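Local coordinates for acyl-CoA dehydrogenase (Thermus thermophilus, PDB 2Z1Q), which probably oxidises saturated acyl-CoA thioesters to their 2,3-dehydroacyl counterparts, using bound FAD and passing the electrons to an acceptor, at residues H253-A256 against F257-N261; K355-G358 against S359-D363; R531-G535 against D536-V540. All blocks are in the same frame, centred on the assembly; numbering follows the deposited sequence.

Overall arrangement
Along the chain the three contacts come in series; none nests in or crosses another, and each is a local one in which adjoining segments meet within a turn or two. Contact 1 (253-261) lies at the start of helix 252-288, just after the last strands of the sheet. Contact 2 (355-363) sits mid-way along helix 348-372, nearer the centre of the folded chain; the centres of contacts 1 and 2 are about 21 Å apart, and Lys355 and Leu362 pack on helix 252-288. Contact 3 (531-540) turns the chain from the loop after helix 505-528 into helix 535-547, its centre about 37 Å from that of the chain and beside the second subunit.

Contact 1: H253-A256 against F257-N261; sequences HKIA and FNVLN
His253 and Phe257 meet rim to rim one turn apart on the same helix, neither ring lying over the other. Their planes are turned 69° apart and the centroids are 5.8 Å from each other. Phe257 CE2 does the touching: it comes to the edge of the imidazole, 3.6 Å from His253 CD2, and also rests against His253 CB. The histidine takes the less roomy first torsion (chi1 65°), with CG between its backbone N and carbonyl carbon, and this swings the imidazole round to the phenyl rim. His253 O lies over one face of the Phe257 ring, 3.1 Å from Phe257 CD2, while the same oxygen accepts the backbone N-H of Phe257.

That backbone bond, Phe257 N to His253 O at 2.9 Å, opens a run of ordinary i to i+4 helix bonds. Asn258 N to Lys254 O and Val259 N to Ile255 O carry it on, both at 3.1 Å.

The apolar part is looser. Ile255 CG2 and Val259 CG1 are 4.4 Å apart, and the valine methyls lie nearer to carbonyl oxygens, CG1 beside Ile255 O and CG2 3.3 Å from Ala256 O. Leu260 CG and CD1 also lean toward Ala256 O.

Around this first part of helix 252-288 the neighbours differ by side. Ile255 packs on Pro120 and Phe124 of helix 119-124, and Asn258 on Tyr123 of that helix and Met341 of helix 337-345. His253 and Phe257 share Leu158 from a loop. Ala256 and Val259 back onto Tyr146 of strand 144-147, with Leu148 also against Ala256; this face sets the helix against strand 144-147 and the loop after it, where the FAD-binding residues Tyr146 and Leu148 lie.

Contact 2: K355-G358 against S359-D363; sequences KVLG and SEVLD
Lys355 meets Ser359 at its carbonyl oxygen, which the serine takes twice. Ser359 OG donates to Lys355 O at 2.7 Å, lying in the carbonyl plane, while the backbone N-H of Ser359 makes a weak bond to the same oxygen. The hydroxyl turns back over the preceding turn because OG sits between the backbone N and carbonyl carbon of its own residue (chi1 48°). An alanine in place of Ser359 removes OG, which would probably leave Lys355 O with just the weak backbone bond from this residue and lose the weak bond between OG and Asn401 ND2 as well. The lysine chain, bent at three torsions, brings CE to 3.8 Å from Ser359 OG; its NZ is hydrogen-bonded to Phe397 O and Asn401 OD1.

Val356 comes next, running alongside Glu360 and pointing the same way. Its CG1 lies 3.6 Å from Glu360 OE1, and its carbonyl oxygen accepts Glu360 N while also touching Glu360 CG. The glutamate chain is extended beyond CG, and OE1 forms a salt bridge with Arg405, so the methyl flanks an ion pair. All this belongs to the inner part of helix 348-372 in the C-terminal helical domain of the acyl-CoA dehydrogenase fold, packed between helices 252-288, 300-331 and 401-407.

At Leu357 the packing tightens: CD2 and Val361 CG2 are 3.4 Å apart, closer than carbon pairs usually come. These two side chains lie side by side against Ala316 of helix 300-331, and Val361 N bonds to Leu357 O at 2.9 Å. Gly358 contributes backbone only. Its oxygen receives Leu362 N at 2.9 Å in a nearly straight bond (179° at the hydrogen), while the leucine side chain leads away to Ala271 and Ala275 of helix 252-288.

Contact 3: R531-G535 against D536-V540; sequences RLVEG and DEARV
Glu534 O accepts the backbone N-H of Ala538 at 3.1 Å, a hydrogen bond that joins the loop to the first turn of helix 535-547. The N-H points fairly well at the oxygen (152°), but the donor stands well above the carbonyl plane, 64° out of it. Glu537 CG lies against the same oxygen at 3.2 Å, its first torsion nearly eclipsed (chi1 3°) and the chain bent again at chi2.

Ala538 turns its CB toward the loop. That methyl presses on the backbone of Glu534, 3.3 Å from Glu534 N, and Val533 comes up beside it with CG2 at 3.6 Å from Ala538 CB. Val533 CG1 lies anti to its carbonyl carbon, which puts CG2 between the backbone N and carbonyl carbon, facing the alanine, and the valine also packs on Val541 and Tyr542 further along the helix. Gly535 makes the bend with a positive phi, which suits a residue lacking a side chain.

Further back, Leu532 is buried against helix 445-468 and Arg531 forms a salt bridge with Glu475, while Arg531 also packs on Val557 of the second subunit. This backbone bond and a small valine-alanine patch thus fasten the helix start to its loop, and Asp536 and Glu537, acidic residues in the first turn, are likely to sit favourably near the positive end of the helix dipole.

Contact 1: H253-A256 against F257-N261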
loop_
_atom_site.group_PDB
_atom_site.type_symbol
_atom_site.label_atom_id
_atom_site.label_comp_id
_atom_site.label_asym_id
_atom_site.label_seq_id
_atom_site.Cartn_x
_atom_site.Cartn_y
_atom_site.Cartn_z
ATOM N N HIS B 253 7.542 -20.134 -26.829
ATOM C CA HIS B 253 6.796 -18.947 -26.443
ATOM C C HIS B 253 5.309 -19.264 -26.342
ATOM O O HIS B 253 4.611 -18.720 -25.483
ATOM C CB HIS B 253 7.019 -17.816 -27.447
ATOM C CG HIS B 253 6.480 -18.104 -28.814
ATOM N ND1 HIS B 253 7.061 -19.018 -29.666
ATOM C CD2 HIS B 253 5.403 -17.610 -29.469
ATOM C CE1 HIS B 253 6.365 -19.071 -30.788
ATOM N NE2 HIS B 253 5.354 -18.226 -30.695
ATOM N N LYS B 254 4.824 -20.151 -27.209
ATOM C CA LYS B 254 3.413 -20.521 -27.202
ATOM C C LYS B 254 2.972 -21.042 -25.839
ATOM O O LYS B 254 1.898 -20.686 -25.351
ATOM C CB LYS B 254 3.124 -21.579 -28.271
ATOM C CG LYS B 254 3.350 -21.117 -29.704
ATOM C CD LYS B 254 2.888 -22.169 -30.706
ATOM C CE LYS B 254 3.154 -21.724 -32.145
ATOM N NZ LYS B 254 2.634 -22.683 -33.162
ATOM N N ILE B 255 3.798 -21.886 -25.229
ATOM C CA ILE B 255 3.468 -22.451 -23.927
ATOM C C ILE B 255 3.362 -21.330 -22.897
ATOM O O ILE B 255 2.347 -21.188 -22.213
ATOM C CB ILE B 255 4.544 -23.471 -23.474
ATOM C CG1 ILE B 255 4.759 -24.508 -24.583
ATOM C CG2 ILE B 255 4.103 -24.166 -22.185
ATOM C CD1 ILE B 255 5.924 -25.455 -24.354
ATOM N N ALA B 256 4.413 -20.522 -22.813
ATOM C CA ALA B 256 4.459 -19.420 -21.866
ATOM C C ALA B 256 3.278 -18.463 -21.979
ATOM O O ALA B 256 2.716 -18.049 -20.967
ATOM C CB ALA B 256 5.751 -18.649 -22.035
ATOM N N PHE B 257 2.892 -18.116 -23.203
ATOM C CA PHE B 257 1.789 -17.179 -23.382
ATOM C C PHE B 257 0.424 -17.761 -23.022
ATOM O O PHE B 257 -0.402 -17.078 -22.422
ATOM C CB PHE B 257 1.784 -16.629 -24.823
ATOM C CG PHE B 257 3.047 -15.874 -25.194
ATOM C CD1 PHE B 257 3.686 -15.047 -24.264
ATOM C CD2 PHE B 257 3.591 -15.979 -26.470
ATOM C CE1 PHE B 257 4.846 -14.343 -24.605
ATOM C CE2 PHE B 257 4.751 -15.273 -26.821
ATOM C CZ PHE B 257 5.377 -14.456 -25.887
ATOM N N ASN B 258 0.183 -19.022 -23.356
ATOM C CA ASN B 258 -1.108 -19.616 -23.035
ATOM C C ASN B 258 -1.354 -19.892 -21.573
ATOM O O ASN B 258 -2.491 -19.767 -21.104
ATOM C CB ASN B 258 -1.333 -20.899 -23.824
ATOM C CG ASN B 258 -1.678 -20.621 -25.261
ATOM O OD1 ASN B 258 -0.805 -20.589 -26.124
ATOM N ND2 ASN B 258 -2.957 -20.381 -25.527
ATOM N N VAL B 259 -0.318 -20.269 -20.831
ATOM C CA VAL B 259 -0.531 -20.537 -19.418
ATOM C C VAL B 259 -0.858 -19.231 -18.683
ATOM O O VAL B 259 -1.625 -19.231 -17.722
ATOM C CB VAL B 259 0.686 -21.250 -18.776
ATOM C CG1 VAL B 259 0.942 -22.567 -19.522
ATOM C CG2 VAL B 259 1.915 -20.350 -18.799
ATOM N N LEU B 260 -0.303 -18.123 -19.164
ATOM C CA LEU B 260 -0.563 -16.831 -18.543
ATOM C C LEU B 260 -2.048 -16.470 -18.510
ATOM O O LEU B 260 -2.491 -15.832 -17.560
ATOM C CB LEU B 260 0.227 -15.714 -19.256
ATOM C CG LEU B 260 1.671 -15.478 -18.788
ATOM C CD1 LEU B 260 2.442 -14.681 -19.840
ATOM C CD2 LEU B 260 1.654 -14.753 -17.446
ATOM N N ASN B 261 -2.825 -16.871 -19.518
ATOM C CA ASN B 261 -4.250 -16.531 -19.508
ATOM C C ASN B 261 -4.973 -17.144 -18.321
ATOM O O ASN B 261 -5.794 -16.487 -17.684
ATOM C CB ASN B 261 -4.945 -16.972 -20.804
ATOM C CG ASN B 261 -4.499 -16.175 -22.012
ATOM O OD1 ASN B 261 -4.148 -14.999 -21.907
ATOM N ND2 ASN B 261 -4.530 -16.810 -23.182
#

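Contact 2: K355-G358 against S359-D363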
loop_
_atom_site.group_PDB
_atom_site.type_symbol
_atom_site.label_atom_id
_atom_site.label_comp_id
_atom_site.label_asym_id
_atom_site.label_seq_id
_atom_site.Cartn_x
_atom_site.Cartn_y
_atom_site.Cartn_z
ATOM N N LYS B 355 -7.075 -9.472 -13.583
ATOM C CA LYS B 355 -5.801 -9.733 -12.907
ATOM C C LYS B 355 -5.334 -8.436 -12.224
ATOM O O LYS B 355 -4.935 -8.436 -11.060
ATOM C CB LYS B 355 -4.764 -10.250 -13.923
ATOM C CG LYS B 355 -3.306 -9.901 -13.610
ATOM C CD LYS B 355 -2.811 -10.582 -12.371
ATOM C CE LYS B 355 -1.895 -9.675 -11.529
ATOM N NZ LYS B 355 -0.628 -9.257 -12.186
ATOM N N VAL B 356 -5.424 -7.326 -12.946
ATOM C CA VAL B 356 -5.041 -6.016 -12.431
ATOM C C VAL B 356 -6.053 -5.538 -11.397
ATOM O O VAL B 356 -5.676 -5.036 -10.342
ATOM C CB VAL B 356 -4.987 -4.971 -13.555
ATOM C CG1 VAL B 356 -4.554 -3.617 -12.992
ATOM C CG2 VAL B 356 -4.042 -5.435 -14.639
ATOM N N LEU B 357 -7.336 -5.710 -11.706
ATOM C CA LEU B 357 -8.415 -5.285 -10.820
ATOM C C LEU B 357 -8.365 -6.032 -9.490
ATOM O O LEU B 357 -8.447 -5.430 -8.416
ATOM C CB LEU B 357 -9.760 -5.572 -11.471
ATOM C CG LEU B 357 -10.968 -4.665 -11.242
ATOM C CD1 LEU B 357 -12.185 -5.570 -11.328
ATOM C CD2 LEU B 357 -10.941 -3.934 -9.912
ATOM N N GLY B 358 -8.238 -7.353 -9.569
ATOM C CA GLY B 358 -8.213 -8.148 -8.357
ATOM C C GLY B 358 -7.083 -7.786 -7.424
ATOM O O GLY B 358 -7.302 -7.438 -6.266
ATOM N N SER B 359 -5.862 -7.863 -7.933
ATOM C CA SER B 359 -4.714 -7.551 -7.102
ATOM C C SER B 359 -4.797 -6.149 -6.498
ATOM O O SER B 359 -4.471 -5.979 -5.330
ATOM C CB SER B 359 -3.412 -7.730 -7.903
ATOM O OG SER B 359 -3.479 -7.108 -9.174
ATOM N N GLU B 360 -5.261 -5.155 -7.261
ATOM C CA GLU B 360 -5.336 -3.792 -6.725
ATOM C C GLU B 360 -6.444 -3.616 -5.708
ATOM O O GLU B 360 -6.321 -2.809 -4.784
ATOM C CB GLU B 360 -5.452 -2.776 -7.863
ATOM C CG GLU B 360 -4.158 -2.778 -8.682
ATOM C CD GLU B 360 -4.076 -1.679 -9.725
ATOM O OE1 GLU B 360 -3.047 -1.643 -10.429
ATOM O OE2 GLU B 360 -5.015 -0.854 -9.847
ATOM N N VAL B 361 -7.524 -4.376 -5.865
ATOM C CA VAL B 361 -8.616 -4.311 -4.899
ATOM C C VAL B 361 -8.111 -4.957 -3.591
ATOM O O VAL B 361 -8.256 -4.370 -2.529
ATOM C CB VAL B 361 -9.870 -5.051 -5.397
ATOM C CG1 VAL B 361 -10.846 -5.226 -4.249
ATOM C CG2 VAL B 361 -10.534 -4.256 -6.539
ATOM N N LEU B 362 -7.506 -6.145 -3.682
ATOM C CA LEU B 362 -6.955 -6.814 -2.487
ATOM C C LEU B 362 -5.930 -5.905 -1.780
ATOM O O LEU B 362 -5.945 -5.780 -0.558
ATOM C CB LEU B 362 -6.287 -8.155 -2.869
ATOM C CG LEU B 362 -5.516 -8.834 -1.726
ATOM C CD1 LEU B 362 -6.490 -9.174 -0.632
ATOM C CD2 LEU B 362 -4.784 -10.082 -2.201
ATOM N N ASP B 363 -5.065 -5.258 -2.555
ATOM C CA ASP B 363 -4.055 -4.350 -2.010
ATOM C C ASP B 363 -4.747 -3.334 -1.097
ATOM O O ASP B 363 -4.374 -3.156 0.071
ATOM C CB ASP B 363 -3.347 -3.643 -3.178
ATOM C CG ASP B 363 -2.255 -2.675 -2.731
ATOM O OD1 ASP B 363 -1.062 -3.064 -2.689
ATOM O OD2 ASP B 363 -2.596 -1.517 -2.419
#

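Contact 3: R531-G535 against D536-V540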
loop_
_atom_site.group_PDB
_atom_site.type_symbol
_atom_site.label_atom_id
_atom_site.label_comp_id
_atom_site.label_asym_id
_atom_site.label_seq_id
_atom_site.Cartn_x
_atom_site.Cartn_y
_atom_site.Cartn_z
ATOM N N ARG B 531 -1.389 15.456 -24.152
ATOM C CA ARG B 531 -0.271 14.798 -24.828
ATOM C C ARG B 531 -0.619 14.442 -26.276
ATOM O O ARG B 531 0.276 14.271 -27.121
ATOM C CB ARG B 531 0.125 13.523 -24.073
ATOM C CG ARG B 531 1.263 12.720 -24.698
ATOM C CD ARG B 531 2.624 13.372 -24.491
ATOM N NE ARG B 531 3.700 12.468 -24.890
ATOM C CZ ARG B 531 4.990 12.636 -24.594
ATOM N NH1 ARG B 531 5.389 13.691 -23.885
ATOM N NH2 ARG B 531 5.884 11.735 -24.984
ATOM N N LEU B 532 -1.918 14.348 -26.553
ATOM C CA LEU B 532 -2.428 13.988 -27.872
ATOM C C LEU B 532 -2.992 15.171 -28.672
ATOM O O LEU B 532 -2.953 15.168 -29.898
ATOM C CB LEU B 532 -3.518 12.927 -27.720
ATOM C CG LEU B 532 -3.153 11.758 -26.801
ATOM C CD1 LEU B 532 -4.306 10.770 -26.708
ATOM C CD2 LEU B 532 -1.914 11.076 -27.342
ATOM N N VAL B 533 -3.523 16.169 -27.973
ATOM C CA VAL B 533 -4.107 17.333 -28.644
ATOM C C VAL B 533 -3.645 18.664 -28.061
ATOM O O VAL B 533 -3.255 18.740 -26.895
ATOM C CB VAL B 533 -5.658 17.294 -28.584
ATOM C CG1 VAL B 533 -6.192 16.223 -29.522
ATOM C CG2 VAL B 533 -6.122 17.017 -27.160
ATOM N N GLU B 534 -3.688 19.709 -28.882
ATOM C CA GLU B 534 -3.293 21.043 -28.438
ATOM C C GLU B 534 -4.136 22.132 -29.099
ATOM O O GLU B 534 -4.966 21.856 -29.979
ATOM C CB GLU B 534 -1.819 21.304 -28.745
ATOM C CG GLU B 534 -1.499 21.234 -30.213
ATOM C CD GLU B 534 -0.130 21.789 -30.528
ATOM O OE1 GLU B 534 0.088 22.999 -30.296
ATOM O OE2 GLU B 534 0.727 21.011 -31.004
ATOM N N GLY B 535 -3.919 23.369 -28.656
ATOM C CA GLY B 535 -4.636 24.502 -29.208
ATOM C C GLY B 535 -6.145 24.446 -29.054
ATOM O O GLY B 535 -6.672 23.900 -28.087
ATOM N N ASP B 536 -6.844 25.011 -30.029
ATOM C CA ASP B 536 -8.297 25.032 -29.991
ATOM C C ASP B 536 -8.879 23.629 -30.071
ATOM O O ASP B 536 -9.852 23.312 -29.386
ATOM C CB ASP B 536 -8.833 25.891 -31.136
ATOM C CG ASP B 536 -8.250 27.292 -31.129
ATOM O OD1 ASP B 536 -8.293 27.954 -30.067
ATOM O OD2 ASP B 536 -7.746 27.735 -32.186
ATOM N N GLU B 537 -8.278 22.787 -30.906
ATOM C CA GLU B 537 -8.738 21.413 -31.068
ATOM C C GLU B 537 -8.741 20.677 -29.730
ATOM O O GLU B 537 -9.687 19.956 -29.419
ATOM C CB GLU B 537 -7.852 20.667 -32.073
ATOM C CG GLU B 537 -6.677 21.484 -32.602
ATOM C CD GLU B 537 -7.091 22.564 -33.590
ATOM O OE1 GLU B 537 -6.237 23.408 -33.931
ATOM O OE2 GLU B 537 -8.259 22.565 -34.033
ATOM N N ALA B 538 -7.693 20.873 -28.933
ATOM C CA ALA B 538 -7.579 20.216 -27.629
ATOM C C ALA B 538 -8.755 20.539 -26.706
ATOM O O ALA B 538 -9.293 19.657 -26.039
ATOM C CB ALA B 538 -6.272 20.609 -26.953
ATOM N N ARG B 539 -9.146 21.807 -26.673
ATOM C CA ARG B 539 -10.252 22.234 -25.825
ATOM C C ARG B 539 -11.541 21.485 -26.145
ATOM O O ARG B 539 -12.281 21.106 -25.240
ATOM C CB ARG B 539 -10.481 23.736 -25.979
ATOM C CG ARG B 539 -9.287 24.567 -25.560
ATOM C CD ARG B 539 -9.660 25.485 -24.420
ATOM N NE ARG B 539 -10.551 26.554 -24.859
ATOM C CZ ARG B 539 -11.258 27.322 -24.035
ATOM N NH1 ARG B 539 -11.181 27.138 -22.720
ATOM N NH2 ARG B 539 -12.033 28.283 -24.525
ATOM N N VAL B 540 -11.797 21.268 -27.435
ATOM C CA VAL B 540 -12.999 20.555 -27.876
ATOM C C VAL B 540 -12.968 19.139 -27.308
ATOM O O VAL B 540 -13.959 18.650 -26.758
ATOM C CB VAL B 540 -13.080 20.447 -29.427
ATOM C CG1 VAL B 540 -14.453 19.929 -29.836
ATOM C CG2 VAL B 540 -12.810 21.798 -30.076
#